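Local coordinates for putative carboxynorspermidine decarboxylase protein (Sinorhizobium meliloti, PDB 3MT1) that probably catalyses the pyridoxal 5'-phosphate-dependent decarboxylation of carboxynorspermidine and carboxyspermidine to norspermidine and spermidine in polyamine biosynthesis, at residues D94-N99 against A112-G117; N157-H162 against A189-V194; K278-E283 against S317-A322; H286-C291 against F304-E309. One frame throughout, in Å; residues are numbered along the deposited sequence.

Overall arrangement
The four contacts fall into two pairs on opposite sides of the chain's centre, one pair in each domain. Interactions 1 and 2 lie in the eight-stranded parallel barrel, their centres about 11 Å apart. They meet where Lys-95 CD and Gly-117 CA pack on the Trp-193 indole and Ala-115 CB touches Asn-157. Interactions 3 and 4, with centres about 12 Å apart, lie in the domain built on the mixed sheet, loop 278-283 packing beside its strands; here Asn-282 OD1 probably accepts a hydrogen bond from Arg-305 N. Interactions 1 and 4 are farthest apart, about 51 Å between centres. Interaction 3 approaches the predicted substrate site: the side chain of Asp-320 is about 4 Å from that of Glu-233.

Interaction 1: residues D94-N99 against A112-G117; sequences DKIIFN and AGIARG
The Phe-98 ring meets 112-117 along its edge, near the ring plane: Gly-117 O lies 3.4 Å from CD2, and Arg-116 CG approaches CE2. Helix 101-107 adds Leu-104 and Phe-107 around the same ring. The Arg-116 guanidinium, its plane 41° from the ring, is carried away from the strand pair by a bend at chi3 (-47°), and NE bonds to Arg-155 O. On the sheet face of Ile-96 and Arg-116, Ile-96 CG2 stands 3.9 Å from Arg-116 CG and equally near Ile-114 CD1. On the face of Lys-95 and Ala-115, Lys-95 CG rests on Ala-115 CB; its NZ is salt-bridged to Glu-73. The backbones run parallel, strand axes 4.7 Å apart. Ile-96 N gives a hydrogen bond to Ala-115 O (3.2 Å) and Ile-96 O accepts one from Gly-117 N (2.8 Å). Phe-98 N reaches Gly-117 O from 45° above the carbonyl plane. At Gly-117 a CB would sit tight against Ile-97 CG1. Both strands belong to one beta-alpha-beta unit of the TIM-type barrel. The chemistry thus divides: backbone bonds hold the strands together, Ile-96 and Ile-114 pack against helix 83-92, and the charged ends find partners beyond the pair.

Interaction 2: residues N157-H162 against A189-V194; sequences NGFMIH and ARVDWV
Asn-157, Phe-159 and Trp-193 carry this contact. The Asn-157 and Trp-193 side chains cross at about a right angle, with the amide and indole planes 70° apart, and Asn-157 OD1 accepts a hydrogen bond from Trp-193 NE1, 2.6 Å away; the bond is bent, and NE1 lies well above the amide carbonyl plane. With CG anti to the backbone N (chi1 169°), the amide stands beside the indole rim, its ND2 2.7 Å from Asp-192 OD1. The backbone carbonyl of Asn-157 accepts Asp-192 N at 2.9 Å and, weakly, Trp-193 N. Over one face of the indole lies Gly-158 CA, 3.5 Å from the six-membered ring centroid, a CH-pi contact; a CB on Gly-158 would run into the ring. Phe-159 N bonds to Trp-193 O (3.1 Å) in the carbonyl plane. The Phe-159 side chain turns to the other face of the sheet, where CE2 meets Val-191 CG1 at 3.9 Å. A leucine in place of Trp-193 would probably leave Asn-157 OD1 without its donor and Gly-158 CA without the flat surface it packs on. The indole points to the barrel interior, against Ala-115 and Ile-97 and in a cation-pi contact with Lys-95. Phe-159 and Val-194 instead face helix 170-190, which links strands 158-160 and 193-195 in a right-handed beta-alpha-beta crossover.

Interaction 3: residues K278-E283 against S317-A322; sequences KVLPNE and SFQDAA
Lys-278 O takes the backbone hydrogen of Gln-319 where strand 315-318 of the C-terminal beta domain runs out and the loop before strand 286-291 passes its end. This bond is short and nearly straight (2.8 Å from N to O, 167° at the hydrogen), and the same oxygen receives a CA-H...O contact from Phe-318. A water adds a second polar link, accepting from Lys-278 N and donating to Gln-319 O at 2.7 Å. Apolar contacts lie on two sides. Val-279 CG2 reaches Phe-318 CE1 obliquely at 3.8 Å, and that ring stacks on Phe-301. The Leu-280 and Gln-319 side chains cross at about a right angle, CG to CG 3.8 Å. Of the charged groups, Lys-278 NZ and Asp-320 OD2 stay 5.7 Å apart; Asp-320 OD1 accepts Lys-238 N, close to Glu-233, a predicted substrate-binding residue. A bend at chi2 (-62°) folds the Gln-319 amide back, and NE2 bonds to Ser-317 O at 3.1 Å, from above the carbonyl plane.

Interaction 4: residues H286-C291 against F304-E309; sequences HSYMIC and FRFAEE
Tyr-288 and Phe-306 form the apolar centre. Tyr-288 CB packs on CE2 of the Phe-306 ring at 3.7 Å, and the two rings are turned almost perpendicular, planes 82° apart, in an oblique pairing. Ile-290 lies beside the Phe-306 ring as well, although the exact place of its CD1 is doubtful. Val-279 adds a further apolar neighbour to Phe-306 and Phe-304. Outward from this cluster the backbones pair antiparallel: Tyr-288 N donates to Phe-304 O at 2.8 Å, and Phe-304 N returns a bond to Tyr-288 O at 2.7 Å. Beyond them His-286 N bonds to Phe-306 O, while Phe-306 N reaches His-286 O from above the carbonyl plane. The Tyr-288 hydroxyl touches Glu-309 CG at 3.4 Å and is hydrogen-bonded to Leu-310 N. At the outer edge the His-286 imidazole, CG anti to the carbonyl carbon (chi1 -72°), leans over the turning chain, with Glu-309 N 3.8 Å above one face and Ala-307 O near its edge. A glycine at His-286 is likely to uncover the backbone at Glu-309 and leave 307-309 less firmly packed. The strands are the two arms of a beta hairpin, and strand 255-259 flanks 286-291 on its far side, within the C-terminal beta domain of class-II (fold-type III) decarboxylases.

Interaction 1: residues D94-N99 against A112-G117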
loop_
_atom_site.group_PDB
_atom_site.type_symbol
_atom_site.label_atom_id
_atom_site.label_comp_id
_atom_site.label_asym_id
_atom_site.label_seq_id
_atom_site.Cartn_x
_atom_site.Cartn_y
_atom_site.Cartn_z
ATOM N N ASP B 94 -6.370 -11.075 -26.382
ATOM C CA ASP B 94 -7.221 -11.181 -27.572
ATOM C C ASP B 94 -7.613 -9.820 -28.106
ATOM O O ASP B 94 -7.814 -9.631 -29.293
ATOM C CB ASP B 94 -8.478 -11.952 -27.222
ATOM C CG ASP B 94 -8.177 -13.386 -26.886
ATOM O OD1 ASP B 94 -7.506 -14.039 -27.711
ATOM O OD2 ASP B 94 -8.583 -13.854 -25.802
ATOM N N LYS B 95 -7.728 -8.867 -27.206
ATOM C CA LYS B 95 -7.965 -7.505 -27.567
ATOM C C LYS B 95 -6.956 -6.673 -26.808
ATOM O O LYS B 95 -6.513 -7.046 -25.693
ATOM C CB LYS B 95 -9.415 -7.123 -27.256
ATOM C CG LYS B 95 -10.382 -7.848 -28.205
ATOM C CD LYS B 95 -11.810 -7.354 -28.106
ATOM C CE LYS B 95 -12.801 -8.154 -28.960
ATOM N NZ LYS B 95 -12.883 -9.573 -28.476
ATOM N N ILE B 96 -6.550 -5.570 -27.434
ATOM C CA ILE B 96 -5.623 -4.630 -26.814
ATOM C C ILE B 96 -6.218 -3.257 -27.010
ATOM O O ILE B 96 -6.804 -2.979 -28.050
ATOM C CB ILE B 96 -4.187 -4.735 -27.402
ATOM C CG1 ILE B 96 -3.199 -3.937 -26.530
ATOM C CG2 ILE B 96 -4.142 -4.287 -28.836
ATOM C CD1 ILE B 96 -1.736 -4.162 -26.892
ATOM N N ILE B 97 -6.112 -2.425 -25.987
ATOM C CA ILE B 97 -6.673 -1.098 -26.022
ATOM C C ILE B 97 -5.613 -0.072 -25.692
ATOM O O ILE B 97 -4.764 -0.271 -24.800
ATOM C CB ILE B 97 -7.845 -0.989 -25.069
ATOM C CG1 ILE B 97 -8.952 -1.911 -25.580
ATOM C CG2 ILE B 97 -8.332 0.467 -24.935
ATOM C CD1 ILE B 97 -9.511 -2.819 -24.528
ATOM N N PHE B 98 -5.643 1.013 -26.465
ATOM C CA PHE B 98 -4.665 2.069 -26.321
ATOM C C PHE B 98 -5.350 3.295 -25.854
ATOM O O PHE B 98 -6.512 3.546 -26.208
ATOM C CB PHE B 98 -3.934 2.353 -27.614
ATOM C CG PHE B 98 -3.323 1.141 -28.231
ATOM C CD1 PHE B 98 -2.069 0.706 -27.832
ATOM C CD2 PHE B 98 -4.014 0.417 -29.215
ATOM C CE1 PHE B 98 -1.500 -0.428 -28.403
ATOM C CE2 PHE B 98 -3.461 -0.696 -29.784
ATOM C CZ PHE B 98 -2.196 -1.126 -29.372
ATOM N N ASN B 99 -4.600 4.054 -25.057
ATOM C CA ASN B 99 -5.083 5.245 -24.387
ATOM C C ASN B 99 -5.203 6.450 -25.316
ATOM O O ASN B 99 -5.972 7.373 -25.056
ATOM C CB ASN B 99 -4.162 5.573 -23.210
ATOM C CG ASN B 99 -4.800 6.527 -22.222
ATOM O OD1 ASN B 99 -5.796 6.186 -21.582
ATOM N ND2 ASN B 99 -4.230 7.729 -22.090
ATOM N N ALA B 112 -0.655 -6.174 -34.555
ATOM C CA ALA B 112 -1.302 -6.463 -35.832
ATOM C C ALA B 112 -2.140 -7.743 -35.841
ATOM O O ALA B 112 -3.118 -7.822 -36.565
ATOM C CB ALA B 112 -0.271 -6.501 -36.951
ATOM N N GLY B 113 -1.763 -8.745 -35.055
ATOM C CA GLY B 113 -2.455 -10.030 -35.132
ATOM C C GLY B 113 -3.772 -10.132 -34.383
ATOM O O GLY B 113 -4.510 -11.084 -34.557
ATOM N N ILE B 114 -4.059 -9.161 -33.529
ATOM C CA ILE B 114 -5.230 -9.205 -32.687
ATOM C C ILE B 114 -6.043 -7.950 -32.907
ATOM O O ILE B 114 -5.559 -7.005 -33.551
ATOM C CB ILE B 114 -4.854 -9.351 -31.180
ATOM C CG1 ILE B 114 -3.863 -8.256 -30.759
ATOM C CG2 ILE B 114 -4.313 -10.779 -30.876
ATOM C CD1 ILE B 114 -3.651 -8.150 -29.279
ATOM N N ALA B 115 -7.270 -7.955 -32.381
ATOM C CA ALA B 115 -8.204 -6.826 -32.460
ATOM C C ALA B 115 -7.697 -5.623 -31.635
ATOM O O ALA B 115 -7.282 -5.789 -30.492
ATOM C CB ALA B 115 -9.606 -7.256 -31.982
ATOM N N ARG B 116 -7.719 -4.428 -32.222
ATOM C CA ARG B 116 -7.202 -3.253 -31.565
ATOM C C ARG B 116 -8.348 -2.309 -31.266
ATOM O O ARG B 116 -9.299 -2.189 -32.055
ATOM C CB ARG B 116 -6.123 -2.583 -32.431
ATOM C CG ARG B 116 -4.829 -3.440 -32.588
ATOM C CD ARG B 116 -3.922 -3.005 -33.750
ATOM N NE ARG B 116 -4.660 -2.795 -35.002
ATOM C CZ ARG B 116 -5.062 -3.756 -35.833
ATOM N NH1 ARG B 116 -4.816 -5.044 -35.585
ATOM N NH2 ARG B 116 -5.725 -3.427 -36.925
ATOM N N GLY B 117 -8.255 -1.655 -30.112
ATOM C CA GLY B 117 -9.263 -0.717 -29.635
ATOM C C GLY B 117 -8.642 0.581 -29.183
ATOM O O GLY B 117 -7.424 0.699 -29.054
#

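Interaction 2: residues N157-H162 against A189-V194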
loop_
_atom_site.group_PDB
_atom_site.type_symbol
_atom_site.label_atom_id
_atom_site.label_comp_id
_atom_site.label_asym_id
_atom_site.label_seq_id
_atom_site.Cartn_x
_atom_site.Cartn_y
_atom_site.Cartn_z
ATOM N N ASN B 157 -11.050 -1.170 -34.400
ATOM C CA ASN B 157 -12.075 -2.177 -34.536
ATOM C C ASN B 157 -13.079 -2.036 -33.360
ATOM O O ASN B 157 -14.170 -2.615 -33.370
ATOM C CB ASN B 157 -11.331 -3.510 -34.499
ATOM C CG ASN B 157 -12.218 -4.688 -34.360
ATOM O OD1 ASN B 157 -12.081 -5.437 -33.411
ATOM N ND2 ASN B 157 -13.082 -4.920 -35.330
ATOM N N GLY B 158 -12.683 -1.242 -32.360
ATOM C CA GLY B 158 -13.394 -1.170 -31.105
ATOM C C GLY B 158 -13.072 0.055 -30.282
ATOM O O GLY B 158 -12.040 0.700 -30.471
ATOM N N PHE B 159 -13.976 0.384 -29.369
ATOM C CA PHE B 159 -13.734 1.473 -28.439
ATOM C C PHE B 159 -13.901 0.998 -27.021
ATOM O O PHE B 159 -14.673 0.073 -26.739
ATOM C CB PHE B 159 -14.701 2.627 -28.662
ATOM C CG PHE B 159 -14.575 3.286 -29.998
ATOM C CD1 PHE B 159 -13.348 3.757 -30.446
ATOM C CD2 PHE B 159 -15.687 3.467 -30.789
ATOM C CE1 PHE B 159 -13.234 4.374 -31.673
ATOM C CE2 PHE B 159 -15.585 4.098 -32.026
ATOM C CZ PHE B 159 -14.361 4.548 -32.472
HETATM N N MSE B 160 -13.156 1.642 -26.133
HETATM C CA MSE B 160 -13.351 1.484 -24.710
HETATM C C MSE B 160 -13.836 2.819 -24.162
HETATM O O MSE B 160 -13.333 3.861 -24.568
HETATM C CB MSE B 160 -12.062 1.054 -24.030
HETATM C CG MSE B 160 -12.265 0.774 -22.564
HETATM SE SE MSE B 160 -10.785 1.398 -21.472
HETATM C CE MSE B 160 -9.805 -0.260 -21.421
ATOM N N ILE B 161 -14.827 2.769 -23.270
ATOM C CA ILE B 161 -15.354 3.951 -22.578
ATOM C C ILE B 161 -15.647 3.556 -21.147
ATOM O O ILE B 161 -16.425 2.648 -20.907
ATOM C CB ILE B 161 -16.680 4.470 -23.215
ATOM C CG1 ILE B 161 -16.417 5.242 -24.503
ATOM C CG2 ILE B 161 -17.435 5.370 -22.263
ATOM C CD1 ILE B 161 -16.478 4.361 -25.739
ATOM N N HIS B 162 -15.018 4.215 -20.193
ATOM C CA HIS B 162 -15.210 3.864 -18.800
ATOM C C HIS B 162 -15.374 5.169 -18.025
ATOM O O HIS B 162 -14.399 5.817 -17.609
ATOM C CB HIS B 162 -14.045 2.993 -18.303
ATOM C CG HIS B 162 -14.084 2.687 -16.834
ATOM N ND1 HIS B 162 -14.703 1.571 -16.318
ATOM C CD2 HIS B 162 -13.554 3.343 -15.772
ATOM C CE1 HIS B 162 -14.566 1.557 -15.004
ATOM N NE2 HIS B 162 -13.873 2.622 -14.646
ATOM N N ALA B 189 -21.169 3.023 -34.421
ATOM C CA ALA B 189 -21.802 2.242 -35.506
ATOM C C ALA B 189 -20.786 1.576 -36.439
ATOM O O ALA B 189 -21.039 0.477 -36.938
ATOM C CB ALA B 189 -22.785 3.120 -36.328
ATOM N N ARG B 190 -19.640 2.233 -36.643
ATOM C CA ARG B 190 -18.648 1.823 -37.653
ATOM C C ARG B 190 -17.668 0.750 -37.167
ATOM O O ARG B 190 -16.969 0.134 -37.973
ATOM C CB ARG B 190 -17.870 3.038 -38.186
ATOM C CG ARG B 190 -18.694 4.058 -38.967
ATOM C CD ARG B 190 -17.903 5.356 -39.251
ATOM N NE ARG B 190 -16.580 5.087 -39.829
ATOM C CZ ARG B 190 -15.658 6.008 -40.123
ATOM N NH1 ARG B 190 -15.893 7.304 -39.913
ATOM N NH2 ARG B 190 -14.489 5.620 -40.631
ATOM N N VAL B 191 -17.607 0.525 -35.861
ATOM C CA VAL B 191 -16.710 -0.492 -35.320
ATOM C C VAL B 191 -17.526 -1.697 -34.940
ATOM O O VAL B 191 -18.745 -1.680 -35.070
ATOM C CB VAL B 191 -15.900 -0.002 -34.101
ATOM C CG1 VAL B 191 -15.004 1.142 -34.492
ATOM C CG2 VAL B 191 -16.807 0.408 -32.972
ATOM N N ASP B 192 -16.881 -2.757 -34.468
ATOM C CA ASP B 192 -17.675 -3.917 -34.158
ATOM C C ASP B 192 -17.661 -4.391 -32.715
ATOM O O ASP B 192 -18.294 -5.386 -32.408
ATOM C CB ASP B 192 -17.474 -5.040 -35.189
ATOM C CG ASP B 192 -16.077 -5.506 -35.252
ATOM O OD1 ASP B 192 -15.468 -5.494 -34.176
ATOM O OD2 ASP B 192 -15.588 -5.863 -36.350
ATOM N N TRP B 193 -17.013 -3.645 -31.816
ATOM C CA TRP B 193 -17.174 -3.898 -30.373
ATOM C C TRP B 193 -16.911 -2.678 -29.516
ATOM O O TRP B 193 -16.131 -1.806 -29.883
ATOM C CB TRP B 193 -16.325 -5.074 -29.881
ATOM C CG TRP B 193 -14.859 -4.896 -30.085
ATOM C CD1 TRP B 193 -14.138 -5.343 -31.139
ATOM C CD2 TRP B 193 -13.919 -4.214 -29.215
ATOM N NE1 TRP B 193 -12.803 -5.002 -30.982
ATOM C CE2 TRP B 193 -12.646 -4.303 -29.824
ATOM C CE3 TRP B 193 -14.038 -3.537 -27.994
ATOM C CZ2 TRP B 193 -11.499 -3.747 -29.269
ATOM C CZ3 TRP B 193 -12.884 -2.974 -27.433
ATOM C CH2 TRP B 193 -11.626 -3.092 -28.077
ATOM N N VAL B 194 -17.560 -2.651 -28.356
ATOM C CA VAL B 194 -17.456 -1.556 -27.387
ATOM C C VAL B 194 -17.391 -2.115 -25.985
ATOM O O VAL B 194 -18.131 -3.039 -25.642
ATOM C CB VAL B 194 -18.690 -0.631 -27.427
ATOM C CG1 VAL B 194 -18.585 0.433 -26.346
ATOM C CG2 VAL B 194 -18.800 0.045 -28.768
#

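Interaction 3: residues K278-E283 against S317-A322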
loop_
_atom_site.group_PDB
_atom_site.type_symbol
_atom_site.label_atom_id
_atom_site.label_comp_id
_atom_site.label_asym_id
_atom_site.label_seq_id
_atom_site.Cartn_x
_atom_site.Cartn_y
_atom_site.Cartn_z
ATOM N N LYS B 278 -16.690 -1.390 7.476
ATOM C CA LYS B 278 -18.075 -1.690 7.862
ATOM C C LYS B 278 -18.231 -2.876 8.794
ATOM O O LYS B 278 -17.580 -3.908 8.597
ATOM C CB LYS B 278 -18.949 -1.898 6.638
ATOM C CG LYS B 278 -19.317 -0.628 5.946
ATOM C CD LYS B 278 -19.941 -0.931 4.589
ATOM C CE LYS B 278 -18.879 -1.152 3.526
ATOM N NZ LYS B 278 -17.770 -0.175 3.751
ATOM N N VAL B 279 -19.123 -2.714 9.774
ATOM C CA VAL B 279 -19.439 -3.723 10.760
ATOM C C VAL B 279 -20.955 -4.013 10.783
ATOM O O VAL B 279 -21.770 -3.203 10.320
ATOM C CB VAL B 279 -18.887 -3.295 12.132
ATOM C CG1 VAL B 279 -19.141 -4.339 13.160
ATOM C CG2 VAL B 279 -17.364 -3.084 12.024
ATOM N N LEU B 280 -21.323 -5.192 11.291
ATOM C CA LEU B 280 -22.722 -5.604 11.418
ATOM C C LEU B 280 -22.987 -6.228 12.778
ATOM O O LEU B 280 -22.147 -6.944 13.308
ATOM C CB LEU B 280 -23.109 -6.626 10.352
ATOM C CG LEU B 280 -23.152 -6.268 8.872
ATOM C CD1 LEU B 280 -23.532 -7.522 8.094
ATOM C CD2 LEU B 280 -24.101 -5.122 8.554
ATOM N N PRO B 281 -24.146 -5.908 13.383
ATOM C CA PRO B 281 -24.990 -4.769 13.032
ATOM C C PRO B 281 -24.269 -3.546 13.563
ATOM O O PRO B 281 -23.416 -3.654 14.470
ATOM C CB PRO B 281 -26.216 -5.001 13.876
ATOM C CG PRO B 281 -25.652 -5.667 15.102
ATOM C CD PRO B 281 -24.643 -6.607 14.580
ATOM N N ASN B 282 -24.539 -2.377 13.036
ATOM C CA ASN B 282 -23.772 -1.301 13.629
ATOM C C ASN B 282 -24.623 -0.674 14.717
ATOM O O ASN B 282 -24.983 0.509 14.651
ATOM C CB ASN B 282 -23.244 -0.308 12.594
ATOM C CG ASN B 282 -22.250 0.650 13.187
ATOM O OD1 ASN B 282 -21.673 0.387 14.238
ATOM N ND2 ASN B 282 -22.049 1.773 12.530
ATOM N N GLU B 283 -24.974 -1.502 15.701
ATOM C CA GLU B 283 -25.989 -1.139 16.689
ATOM C C GLU B 283 -25.558 -1.474 18.097
ATOM O O GLU B 283 -24.604 -2.224 18.297
ATOM C CB GLU B 283 -27.318 -1.833 16.390
ATOM C CG GLU B 283 -28.047 -1.354 15.133
ATOM C CD GLU B 283 -28.409 0.140 15.155
ATOM O OE1 GLU B 283 -28.301 0.785 16.229
ATOM O OE2 GLU B 283 -28.795 0.668 14.080
ATOM N N SER B 317 -15.571 -8.764 12.298
ATOM C CA SER B 317 -15.551 -9.012 10.848
ATOM C C SER B 317 -15.774 -7.733 10.017
ATOM O O SER B 317 -16.882 -7.222 9.953
ATOM C CB SER B 317 -16.640 -10.033 10.443
ATOM O OG SER B 317 -16.774 -11.076 11.387
ATOM N N PHE B 318 -14.753 -7.221 9.345
ATOM C CA PHE B 318 -15.026 -6.102 8.444
ATOM C C PHE B 318 -15.689 -6.602 7.195
ATOM O O PHE B 318 -15.240 -7.540 6.568
ATOM C CB PHE B 318 -13.788 -5.235 8.205
ATOM C CG PHE B 318 -13.302 -4.597 9.464
ATOM C CD1 PHE B 318 -14.088 -3.670 10.123
ATOM C CD2 PHE B 318 -12.096 -4.987 10.050
ATOM C CE1 PHE B 318 -13.672 -3.093 11.326
ATOM C CE2 PHE B 318 -11.653 -4.421 11.249
ATOM C CZ PHE B 318 -12.456 -3.472 11.895
ATOM N N GLN B 319 -16.783 -5.968 6.856
ATOM C CA GLN B 319 -17.628 -6.434 5.769
ATOM C C GLN B 319 -17.129 -5.911 4.430
ATOM O O GLN B 319 -16.390 -4.913 4.374
ATOM C CB GLN B 319 -19.086 -5.998 6.007
ATOM C CG GLN B 319 -19.675 -6.495 7.317
ATOM C CD GLN B 319 -19.734 -8.022 7.415
ATOM O OE1 GLN B 319 -20.208 -8.725 6.505
ATOM N NE2 GLN B 319 -19.243 -8.540 8.531
ATOM N N ASP B 320 -17.559 -6.580 3.364
ATOM C CA ASP B 320 -17.251 -6.188 1.998
ATOM C C ASP B 320 -15.789 -5.843 1.781
ATOM O O ASP B 320 -15.468 -4.750 1.330
ATOM C CB ASP B 320 -18.103 -4.999 1.571
ATOM C CG ASP B 320 -18.264 -4.936 0.071
ATOM O OD1 ASP B 320 -17.934 -5.959 -0.580
ATOM O OD2 ASP B 320 -18.735 -3.902 -0.458
ATOM N N ALA B 321 -14.905 -6.779 2.079
ATOM C CA ALA B 321 -13.502 -6.503 2.004
ATOM C C ALA B 321 -12.762 -7.101 0.802
ATOM O O ALA B 321 -11.546 -7.155 0.825
ATOM C CB ALA B 321 -12.848 -6.946 3.299
ATOM N N ALA B 322 -13.450 -7.522 -0.259
ATOM C CA ALA B 322 -12.742 -8.188 -1.380
ATOM C C ALA B 322 -12.092 -7.261 -2.418
ATOM O O ALA B 322 -11.028 -7.590 -2.969
ATOM C CB ALA B 322 -13.641 -9.210 -2.075
HETATM O O HOH W 1 -15.175 -2.797 5.486
#

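Interaction 4: residues H286-C291 against F304-E309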
loop_
_atom_site.group_PDB
_atom_site.type_symbol
_atom_site.label_atom_id
_atom_site.label_comp_id
_atom_site.label_asym_id
_atom_site.label_seq_id
_atom_site.Cartn_x
_atom_site.Cartn_y
_atom_site.Cartn_z
ATOM N N HIS B 286 -22.420 0.685 22.952
ATOM C CA HIS B 286 -20.984 0.818 23.239
ATOM C C HIS B 286 -20.254 1.251 22.003
ATOM O O HIS B 286 -19.976 0.441 21.132
ATOM C CB HIS B 286 -20.388 -0.469 23.798
ATOM C CG HIS B 286 -20.826 -0.747 25.190
ATOM N ND1 HIS B 286 -21.982 -1.443 25.480
ATOM C CD2 HIS B 286 -20.306 -0.357 26.376
ATOM C CE1 HIS B 286 -22.135 -1.502 26.791
ATOM N NE2 HIS B 286 -21.136 -0.844 27.358
ATOM N N SER B 287 -19.950 2.536 21.933
ATOM C CA SER B 287 -19.318 3.104 20.762
ATOM C C SER B 287 -17.798 3.026 20.864
ATOM O O SER B 287 -17.185 3.536 21.818
ATOM C CB SER B 287 -19.811 4.538 20.507
ATOM O OG SER B 287 -20.076 4.735 19.119
ATOM N N TYR B 288 -17.207 2.360 19.877
ATOM C CA TYR B 288 -15.767 2.086 19.844
ATOM C C TYR B 288 -15.113 2.675 18.614
ATOM O O TYR B 288 -15.624 2.541 17.491
ATOM C CB TYR B 288 -15.475 0.584 19.872
ATOM C CG TYR B 288 -15.509 -0.052 21.240
ATOM C CD1 TYR B 288 -14.333 -0.321 21.933
ATOM C CD2 TYR B 288 -16.717 -0.400 21.839
ATOM C CE1 TYR B 288 -14.355 -0.918 23.193
ATOM C CE2 TYR B 288 -16.754 -0.993 23.092
ATOM C CZ TYR B 288 -15.578 -1.250 23.771
ATOM O OH TYR B 288 -15.626 -1.840 25.030
HETATM N N MSE B 289 -13.982 3.332 18.831
HETATM C CA MSE B 289 -13.055 3.532 17.737
HETATM C C MSE B 289 -12.166 2.298 17.663
HETATM O O MSE B 289 -11.531 1.927 18.657
HETATM C CB MSE B 289 -12.222 4.792 17.917
HETATM C CG MSE B 289 -11.646 5.284 16.604
HETATM SE SE MSE B 289 -10.415 6.762 16.886
HETATM C CE MSE B 289 -10.837 7.861 15.302
ATOM N N ILE B 290 -12.166 1.642 16.505
ATOM C CA ILE B 290 -11.326 0.472 16.299
ATOM C C ILE B 290 -10.133 0.851 15.469
ATOM O O ILE B 290 -10.278 1.375 14.377
ATOM C CB ILE B 290 -12.067 -0.696 15.600
ATOM C CG1 ILE B 290 -13.387 -1.018 16.309
ATOM C CG2 ILE B 290 -11.176 -1.945 15.536
ATOM C CD1 ILE B 290 -14.592 -0.436 15.591
ATOM N N CYS B 291 -8.951 0.563 15.983
ATOM C CA CYS B 291 -7.733 1.008 15.343
ATOM C C CYS B 291 -6.855 -0.134 14.993
ATOM O O CYS B 291 -6.938 -1.194 15.614
ATOM C CB CYS B 291 -6.945 1.900 16.271
ATOM S SG CYS B 291 -7.931 3.169 17.010
ATOM N N PHE B 304 -17.605 2.465 15.710
ATOM C CA PHE B 304 -18.767 1.619 15.573
ATOM C C PHE B 304 -19.539 1.435 16.849
ATOM O O PHE B 304 -19.051 1.686 17.940
ATOM C CB PHE B 304 -18.392 0.267 14.983
ATOM C CG PHE B 304 -17.765 0.367 13.639
ATOM C CD1 PHE B 304 -18.538 0.651 12.529
ATOM C CD2 PHE B 304 -16.386 0.221 13.489
ATOM C CE1 PHE B 304 -17.963 0.768 11.290
ATOM C CE2 PHE B 304 -15.800 0.343 12.245
ATOM C CZ PHE B 304 -16.596 0.618 11.139
ATOM N N ARG B 305 -20.785 1.029 16.673
ATOM C CA ARG B 305 -21.624 0.569 17.757
ATOM C C ARG B 305 -21.534 -0.964 17.878
ATOM O O ARG B 305 -21.419 -1.702 16.881
ATOM C CB ARG B 305 -23.063 1.052 17.555
ATOM C CG ARG B 305 -23.280 2.484 17.966
ATOM C CD ARG B 305 -24.478 3.102 17.271
ATOM N NE ARG B 305 -24.995 4.234 18.036
ATOM C CZ ARG B 305 -25.477 5.357 17.499
ATOM N NH1 ARG B 305 -25.495 5.516 16.175
ATOM N NH2 ARG B 305 -25.934 6.334 18.287
ATOM N N PHE B 306 -21.544 -1.400 19.131
ATOM C CA PHE B 306 -21.582 -2.792 19.519
ATOM C C PHE B 306 -22.603 -2.878 20.637
ATOM O O PHE B 306 -22.939 -1.866 21.262
ATOM C CB PHE B 306 -20.208 -3.228 20.006
ATOM C CG PHE B 306 -19.134 -3.104 18.956
ATOM C CD1 PHE B 306 -18.921 -4.133 18.044
ATOM C CD2 PHE B 306 -18.362 -1.946 18.866
ATOM C CE1 PHE B 306 -17.944 -4.021 17.060
ATOM C CE2 PHE B 306 -17.388 -1.824 17.892
ATOM C CZ PHE B 306 -17.172 -2.858 16.982
ATOM N N ALA B 307 -23.119 -4.082 20.870
ATOM C CA ALA B 307 -24.166 -4.288 21.871
ATOM C C ALA B 307 -23.531 -4.522 23.248
ATOM O O ALA B 307 -24.067 -4.077 24.271
ATOM C CB ALA B 307 -25.029 -5.442 21.467
ATOM N N GLU B 308 -22.372 -5.199 23.247
ATOM C CA GLU B 308 -21.609 -5.533 24.468
ATOM C C GLU B 308 -20.198 -4.982 24.423
ATOM O O GLU B 308 -19.521 -5.021 23.383
ATOM C CB GLU B 308 -21.485 -7.051 24.686
ATOM C CG GLU B 308 -22.723 -7.877 24.367
ATOM C CD GLU B 308 -22.817 -8.220 22.895
ATOM O OE1 GLU B 308 -21.897 -7.822 22.143
ATOM O OE2 GLU B 308 -23.809 -8.871 22.491
ATOM N N GLU B 309 -19.763 -4.503 25.580
ATOM C CA GLU B 309 -18.374 -4.175 25.849
ATOM C C GLU B 309 -17.407 -5.169 25.187
ATOM O O GLU B 309 -17.543 -6.392 25.356
ATOM C CB GLU B 309 -18.160 -4.171 27.356
ATOM C CG GLU B 309 -17.039 -3.282 27.819
ATOM C CD GLU B 309 -16.438 -3.738 29.125
ATOM O OE1 GLU B 309 -16.983 -4.670 29.771
ATOM O OE2 GLU B 309 -15.411 -3.151 29.514
#